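Local structure of amidase, hydantoinase/carbamoylase family (5I4M) at residues C51-T56 against E150-A155; H104-P109 against W146-G151. The protein probably hydrolyses N-carbamoyl-L-amino acids as a dimeric, two-zinc hydrolase of the peptidase M20 family. All coordinates share one frame; numbering follows the deposited sequence.

Interaction 1. Residues C51-T56 against E150-A155. With ZN (zinc ion), chain D; 3PG (3-phosphoglyceric acid), chain E.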
loop_
_atom_site.group_PDB
_atom_site.type_symbol
_atom_site.label_atom_id
_atom_site.label_comp_id
_atom_site.label_asym_id
_atom_site.label_seq_id
_atom_site.Cartn_x
_atom_site.Cartn_y
_atom_site.Cartn_z
ATOM N N CYS A 51 14.415 7.824 -11.037
ATOM C CA CYS A 51 13.278 6.908 -10.978
ATOM C C CYS A 51 13.071 6.398 -12.399
ATOM O O CYS A 51 12.344 7.008 -13.189
ATOM C CB CYS A 51 12.037 7.602 -10.442
ATOM S SG CYS A 51 10.614 6.513 -10.356
ATOM N N ARG A 52 13.736 5.283 -12.728
ATOM C CA ARG A 52 13.784 4.779 -14.091
ATOM C C ARG A 52 13.561 3.272 -14.017
ATOM O O ARG A 52 14.478 2.474 -14.199
ATOM C CB ARG A 52 15.114 5.116 -14.765
ATOM C CG ARG A 52 15.213 4.722 -16.229
ATOM C CD ARG A 52 16.392 5.430 -16.881
ATOM N NE ARG A 52 17.664 4.878 -16.430
ATOM C CZ ARG A 52 18.731 5.597 -16.096
ATOM N NH1 ARG A 52 18.690 6.926 -16.122
ATOM N NH2 ARG A 52 19.845 4.979 -15.718
ATOM N N LEU A 53 12.322 2.885 -13.734
ATOM C CA LEU A 53 12.023 1.473 -13.564
ATOM C C LEU A 53 12.206 0.726 -14.880
ATOM O O LEU A 53 12.052 1.286 -15.971
ATOM C CB LEU A 53 10.610 1.286 -13.025
ATOM C CG LEU A 53 10.447 1.336 -11.497
ATOM C CD1 LEU A 53 11.157 0.159 -10.839
ATOM C CD2 LEU A 53 10.959 2.642 -10.922
ATOM N N ALA A 54 12.562 -0.556 -14.761
ATOM C CA ALA A 54 12.837 -1.375 -15.932
ATOM C C ALA A 54 11.658 -1.385 -16.899
ATOM O O ALA A 54 10.500 -1.514 -16.497
ATOM C CB ALA A 54 13.163 -2.807 -15.499
ATOM N N LEU A 55 11.974 -1.261 -18.188
ATOM C CA LEU A 55 11.034 -1.414 -19.299
ATOM C C LEU A 55 9.938 -0.352 -19.300
ATOM O O LEU A 55 8.884 -0.544 -19.920
ATOM C CB LEU A 55 10.429 -2.825 -19.323
ATOM C CG LEU A 55 11.515 -3.912 -19.273
ATOM C CD1 LEU A 55 10.942 -5.323 -19.473
ATOM C CD2 LEU A 55 12.616 -3.633 -20.311
ATOM N N THR A 56 10.155 0.765 -18.609
ATOM C CA THR A 56 9.356 1.963 -18.826
ATOM C C THR A 56 9.889 2.722 -20.040
ATOM O O THR A 56 10.954 2.409 -20.577
ATOM C CB THR A 56 9.411 2.885 -17.611
ATOM O OG1 THR A 56 10.778 3.272 -17.381
ATOM C CG2 THR A 56 8.871 2.191 -16.371
ATOM N N GLU A 150 17.017 -4.922 -11.276
ATOM C CA GLU A 150 16.696 -4.568 -9.893
ATOM C C GLU A 150 15.668 -5.512 -9.281
ATOM O O GLU A 150 15.634 -5.671 -8.054
ATOM C CB GLU A 150 16.179 -3.130 -9.801
ATOM C CG GLU A 150 17.244 -2.043 -9.993
ATOM C CD GLU A 150 18.116 -1.837 -8.757
ATOM O OE1 GLU A 150 18.013 -2.626 -7.796
ATOM O OE2 GLU A 150 18.919 -0.877 -8.740
ATOM N N GLY A 151 14.816 -6.117 -10.103
ATOM C CA GLY A 151 13.773 -6.974 -9.569
ATOM C C GLY A 151 12.715 -6.257 -8.759
ATOM O O GLY A 151 12.058 -6.887 -7.923
ATOM N N SER A 152 12.513 -4.958 -9.000
ATOM C CA SER A 152 11.546 -4.159 -8.255
ATOM C C SER A 152 10.189 -4.096 -8.951
ATOM O O SER A 152 9.158 -4.417 -8.346
ATOM C CB SER A 152 12.090 -2.739 -8.043
ATOM O OG SER A 152 11.109 -1.936 -7.390
ATOM N N ARG A 153 10.170 -3.698 -10.226
ATOM C CA ARG A 153 8.904 -3.620 -10.957
ATOM C C ARG A 153 8.392 -5.008 -11.320
ATOM O O ARG A 153 7.197 -5.298 -11.175
ATOM C CB ARG A 153 9.069 -2.786 -12.223
ATOM C CG ARG A 153 7.790 -2.732 -13.051
ATOM C CD ARG A 153 7.948 -1.965 -14.352
ATOM N NE ARG A 153 6.681 -2.014 -15.086
ATOM C CZ ARG A 153 6.520 -1.670 -16.360
ATOM N NH1 ARG A 153 7.557 -1.234 -17.078
ATOM N NH2 ARG A 153 5.313 -1.762 -16.906
ATOM N N PHE A 154 9.273 -5.867 -11.817
ATOM C CA PHE A 154 9.002 -7.284 -11.991
ATOM C C PHE A 154 9.998 -8.015 -11.110
ATOM O O PHE A 154 11.181 -7.670 -11.101
ATOM C CB PHE A 154 9.160 -7.750 -13.448
ATOM C CG PHE A 154 8.733 -6.741 -14.482
ATOM C CD1 PHE A 154 9.600 -5.734 -14.883
ATOM C CD2 PHE A 154 7.499 -6.845 -15.103
ATOM C CE1 PHE A 154 9.230 -4.817 -15.848
ATOM C CE2 PHE A 154 7.113 -5.931 -16.074
ATOM C CZ PHE A 154 7.977 -4.911 -16.447
ATOM N N ALA A 155 9.523 -8.996 -10.358
ATOM C CA ALA A 155 10.423 -9.696 -9.465
ATOM C C ALA A 155 10.650 -11.127 -9.956
ATOM O O ALA A 155 9.795 -11.694 -10.637
ATOM C CB ALA A 155 9.860 -9.731 -8.037
HETATM ZN ZN ZN D . 20.046 -1.583 -7.166
HETATM C C1 3PG E . 19.734 -6.678 -4.952
HETATM O O1 3PG E . 18.809 -6.180 -4.285
HETATM O O2 3PG E . 20.821 -7.029 -4.444
HETATM C C2 3PG E . 19.513 -6.862 -6.426
HETATM O O3 3PG E . 20.419 -7.851 -6.945
HETATM C C3 3PG E . 19.773 -5.540 -7.111
HETATM O O1P 3PG E . 21.150 -5.190 -6.952
HETATM P P 3PG E . 21.621 -3.650 -7.247
HETATM O O2P 3PG E . 20.956 -3.241 -8.540
HETATM O O3P 3PG E . 21.093 -2.875 -6.048
HETATM O O4P 3PG E . 23.153 -3.756 -7.358
#
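Leu53 and Arg153 bring the two backbones nearest, their CA atoms 6.5 Å apart, where a type II beta turn from Leu53 to Thr56 faces the irregular loop 150-155. Arg153 contributes the largest buried area of any one residue. Its chain leaves with CG anti to the backbone N (chi1 177°) and stays extended as far as NE, which carries it obliquely past Leu53 and delivers the guanidinium to the carbonyl of Ala54. There Arg153 NH1 donates to Ala54 O at 3.0 Å; the N-H...O angle of 155° and the position of the donor in the carbonyl plane support a sound bond. The carbonyl lies at the guanidinium edge, only 13° out of its plane, while NH2 forms salt bridges to Glu187 and Asp178. With NH1 and NH2 both held, the group's rotation is probably restricted. One of its faces is met by Phe154 CZ, set toward the rim, and Phe154 CE1 touches Leu55 CD1 at 4.0 Å, the two side chains nearly perpendicular. At the other end of the turn, Leu53 CD1 rests against Arg153 CB at 3.9 Å. The turn is braced from within: Leu53 O accepts from both Thr56 N and Thr56 OG1, the latter at 2.7 Å. Thr56 also caps helix 57-72, standing at its N-cap, and Ser152 OG bonds to Ser294 of the second subunit. The arrangement is thus a type II turn leading into the N-cap of helix 57-72 and bonded by an arginine, beside the two-zinc site of an M20-family enzyme, whose zinc ligand Glu150 begins loop 150-155.

Interaction 2. Residues H104-P109 against W146-G151. With ZN (zinc ion), chain C; ZN (zinc ion), chain D; 3PG (3-phosphoglyceric acid), chain E.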
loop_
_atom_site.group_PDB
_atom_site.type_symbol
_atom_site.label_atom_id
_atom_site.label_comp_id
_atom_site.label_asym_id
_atom_site.label_seq_id
_atom_site.Cartn_x
_atom_site.Cartn_y
_atom_site.Cartn_z
ATOM N N HIS A 104 23.382 -2.741 -15.361
ATOM C CA HIS A 104 21.990 -2.452 -15.659
ATOM C C HIS A 104 21.755 -0.953 -15.747
ATOM O O HIS A 104 22.382 -0.163 -15.041
ATOM C CB HIS A 104 21.061 -3.050 -14.597
ATOM C CG HIS A 104 21.371 -2.615 -13.197
ATOM N ND1 HIS A 104 20.646 -1.642 -12.542
ATOM C CD2 HIS A 104 22.315 -3.033 -12.322
ATOM C CE1 HIS A 104 21.140 -1.472 -11.327
ATOM N NE2 HIS A 104 22.148 -2.309 -11.168
ATOM N N ALA A 105 20.822 -0.571 -16.605
ATOM C CA ALA A 105 20.428 0.824 -16.704
ATOM C C ALA A 105 19.143 1.138 -15.948
ATOM O O ALA A 105 18.833 2.318 -15.755
ATOM C CB ALA A 105 20.265 1.215 -18.177
ATOM N N ASP A 106 18.392 0.121 -15.520
ATOM C CA ASP A 106 17.168 0.359 -14.773
ATOM C C ASP A 106 17.500 0.689 -13.322
ATOM O O ASP A 106 18.585 0.377 -12.823
ATOM C CB ASP A 106 16.232 -0.856 -14.860
ATOM C CG ASP A 106 16.805 -2.095 -14.189
ATOM O OD1 ASP A 106 17.798 -2.645 -14.713
ATOM O OD2 ASP A 106 16.237 -2.545 -13.162
ATOM N N SER A 107 16.555 1.339 -12.642
ATOM C CA SER A 107 16.776 1.776 -11.272
ATOM C C SER A 107 15.592 1.421 -10.388
ATOM O O SER A 107 14.535 0.983 -10.848
ATOM C CB SER A 107 17.010 3.294 -11.188
ATOM O OG SER A 107 15.771 3.984 -11.201
ATOM N N GLN A 108 15.803 1.634 -9.096
ATOM C CA GLN A 108 14.734 1.629 -8.123
ATOM C C GLN A 108 13.903 2.900 -8.258
ATOM O O GLN A 108 14.350 3.879 -8.863
ATOM C CB GLN A 108 15.327 1.540 -6.721
ATOM C CG GLN A 108 16.060 0.261 -6.483
ATOM C CD GLN A 108 15.087 -0.850 -6.175
ATOM O OE1 GLN A 108 13.965 -0.588 -5.737
ATOM N NE2 GLN A 108 15.498 -2.094 -6.411
ATOM N N PRO A 109 12.693 2.913 -7.685
ATOM C CA PRO A 109 11.920 4.165 -7.650
ATOM C C PRO A 109 12.632 5.262 -6.882
ATOM O O PRO A 109 12.513 6.440 -7.239
ATOM C CB PRO A 109 10.603 3.754 -6.974
ATOM C CG PRO A 109 10.896 2.448 -6.282
ATOM C CD PRO A 109 11.959 1.773 -7.101
ATOM N N TRP A 146 21.946 -5.391 -19.043
ATOM C CA TRP A 146 21.092 -6.508 -18.651
ATOM C C TRP A 146 19.722 -6.001 -18.224
ATOM O O TRP A 146 19.617 -5.027 -17.480
ATOM C CB TRP A 146 21.714 -7.313 -17.507
ATOM C CG TRP A 146 23.066 -7.884 -17.828
ATOM C CD1 TRP A 146 24.276 -7.406 -17.406
ATOM C CD2 TRP A 146 23.348 -9.045 -18.625
ATOM N NE1 TRP A 146 25.296 -8.194 -17.898
ATOM C CE2 TRP A 146 24.754 -9.208 -18.643
ATOM C CE3 TRP A 146 22.553 -9.963 -19.326
ATOM C CZ2 TRP A 146 25.379 -10.244 -19.341
ATOM C CZ3 TRP A 146 23.177 -11.002 -20.009
ATOM C CH2 TRP A 146 24.577 -11.130 -20.015
ATOM N N THR A 147 18.678 -6.706 -18.658
ATOM C CA THR A 147 17.300 -6.268 -18.449
ATOM C C THR A 147 16.818 -6.483 -17.016
ATOM O O THR A 147 17.047 -7.539 -16.419
ATOM C CB THR A 147 16.382 -7.025 -19.404
ATOM O OG1 THR A 147 16.673 -6.649 -20.755
ATOM C CG2 THR A 147 14.901 -6.761 -19.092
ATOM N N ASN A 148 16.106 -5.479 -16.484
ATOM C CA ASN A 148 15.348 -5.590 -15.231
ATOM C C ASN A 148 16.189 -6.163 -14.095
ATOM O O ASN A 148 15.762 -7.065 -13.367
ATOM C CB ASN A 148 14.080 -6.437 -15.408
ATOM C CG ASN A 148 13.205 -6.424 -14.156
ATOM O OD1 ASN A 148 12.960 -5.364 -13.588
ATOM N ND2 ASN A 148 12.793 -7.601 -13.689
ATOM N N GLU A 149 17.406 -5.642 -13.935
ATOM C CA GLU A 149 18.272 -6.247 -12.931
ATOM C C GLU A 149 17.735 -6.028 -11.523
ATOM O O GLU A 149 17.947 -6.876 -10.656
ATOM C CB GLU A 149 19.705 -5.715 -13.065
ATOM C CG GLU A 149 20.734 -6.361 -12.125
ATOM C CD GLU A 149 20.746 -5.739 -10.735
ATOM O OE1 GLU A 149 20.109 -4.680 -10.542
ATOM O OE2 GLU A 149 21.381 -6.315 -9.833
ATOM N N GLU A 150 17.017 -4.922 -11.276
ATOM C CA GLU A 150 16.696 -4.568 -9.893
ATOM C C GLU A 150 15.668 -5.512 -9.281
ATOM O O GLU A 150 15.634 -5.671 -8.054
ATOM C CB GLU A 150 16.179 -3.130 -9.801
ATOM C CG GLU A 150 17.244 -2.043 -9.993
ATOM C CD GLU A 150 18.116 -1.837 -8.757
ATOM O OE1 GLU A 150 18.013 -2.626 -7.796
ATOM O OE2 GLU A 150 18.919 -0.877 -8.740
ATOM N N GLY A 151 14.816 -6.117 -10.103
ATOM C CA GLY A 151 13.773 -6.974 -9.569
ATOM C C GLY A 151 12.715 -6.257 -8.759
ATOM O O GLY A 151 12.058 -6.887 -7.923
HETATM ZN ZN ZN C . 23.123 -2.638 -9.253
HETATM ZN ZN ZN D . 20.046 -1.583 -7.166
HETATM C C1 3PG E . 19.734 -6.678 -4.952
HETATM O O1 3PG E . 18.809 -6.180 -4.285
HETATM O O2 3PG E . 20.821 -7.029 -4.444
HETATM C C2 3PG E . 19.513 -6.862 -6.426
HETATM O O3 3PG E . 20.419 -7.851 -6.945
HETATM C C3 3PG E . 19.773 -5.540 -7.111
HETATM O O1P 3PG E . 21.150 -5.190 -6.952
HETATM P P 3PG E . 21.621 -3.650 -7.247
HETATM O O2P 3PG E . 20.956 -3.241 -8.540
HETATM O O3P 3PG E . 21.093 -2.875 -6.048
HETATM O O4P 3PG E . 23.153 -3.756 -7.358
HETATM O O HOH W 1 18.681 -2.612 -17.237
HETATM O O HOH W 2 18.631 1.850 -8.341
HETATM O O HOH W 3 23.767 -4.595 -9.982
#
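Glu150 runs from Asp106 to a zinc ion, and its side chain can be followed outward. Glu150 CB lies 3.4 Å from Asp106 OD2, with Gln108 NE2 a little farther off, and CG again meets Asp106 OD2 besides the carbonyl carbon of Ser107. A bend at chi2 (-77°) then turns the carboxylate to the metal: Glu150 OE1 binds zinc at 2.4 Å and Glu150 OE2 binds the same ion at 2.1 Å, a bidentate grip. Glu150 OE1 also accepts from Gln108 NE2 at 2.9 Å, nearly straight at 168°, but from above the carboxylate plane. Asp106 fastens the backbone behind it. Asp106 OD2 receives Glu150 N at 3.1 Å through its syn lone pair, and Asp106 OD1 receives Glu149 N, so one carboxylate holds two successive amides. The preceding glutamate stands over the histidine ligand: Glu149 OE1 sits 3.2 Å above the centre of the His104 ring, whose NE2 binds the other zinc, while ND1 donates to Asp106 O and so sets the ring's turn. Phosphate oxygen O2P of the bound 3-phosphoglycerate bridges both ions, with Asp115, His211 and His403 as further zinc ligands. Gln108 is held from outside by Ser294 and Asn296 of the second subunit. The two loops leave the ends of the paired parallel strands 99-103 and 141-145 and lead to helices 117-132 and 159-164, while Trp146 packs on helix 380-384.

From the N terminus, the chain leaves helix 29-39, passes 51-56 and enters helix 57-72; it then reaches 104-109 after strand 99-103. Strand 141-145 leads into 146-155, where both contacts close. Interaction 2 closes the shorter loop, from 104-109 to 146-151, and lies within the longer one that interaction 1 closes from 51-56 to 150-155; Glu150 and Gly151 belong to both. Their first partners also meet directly, probably through hydrogen bonds Arg52 O to Ser107 N and Arg52 NH2 to Ala105 O. The start of helix 57-72, the ends of two parallel strands and the dizinc site are thereby tied together, next to the second subunit.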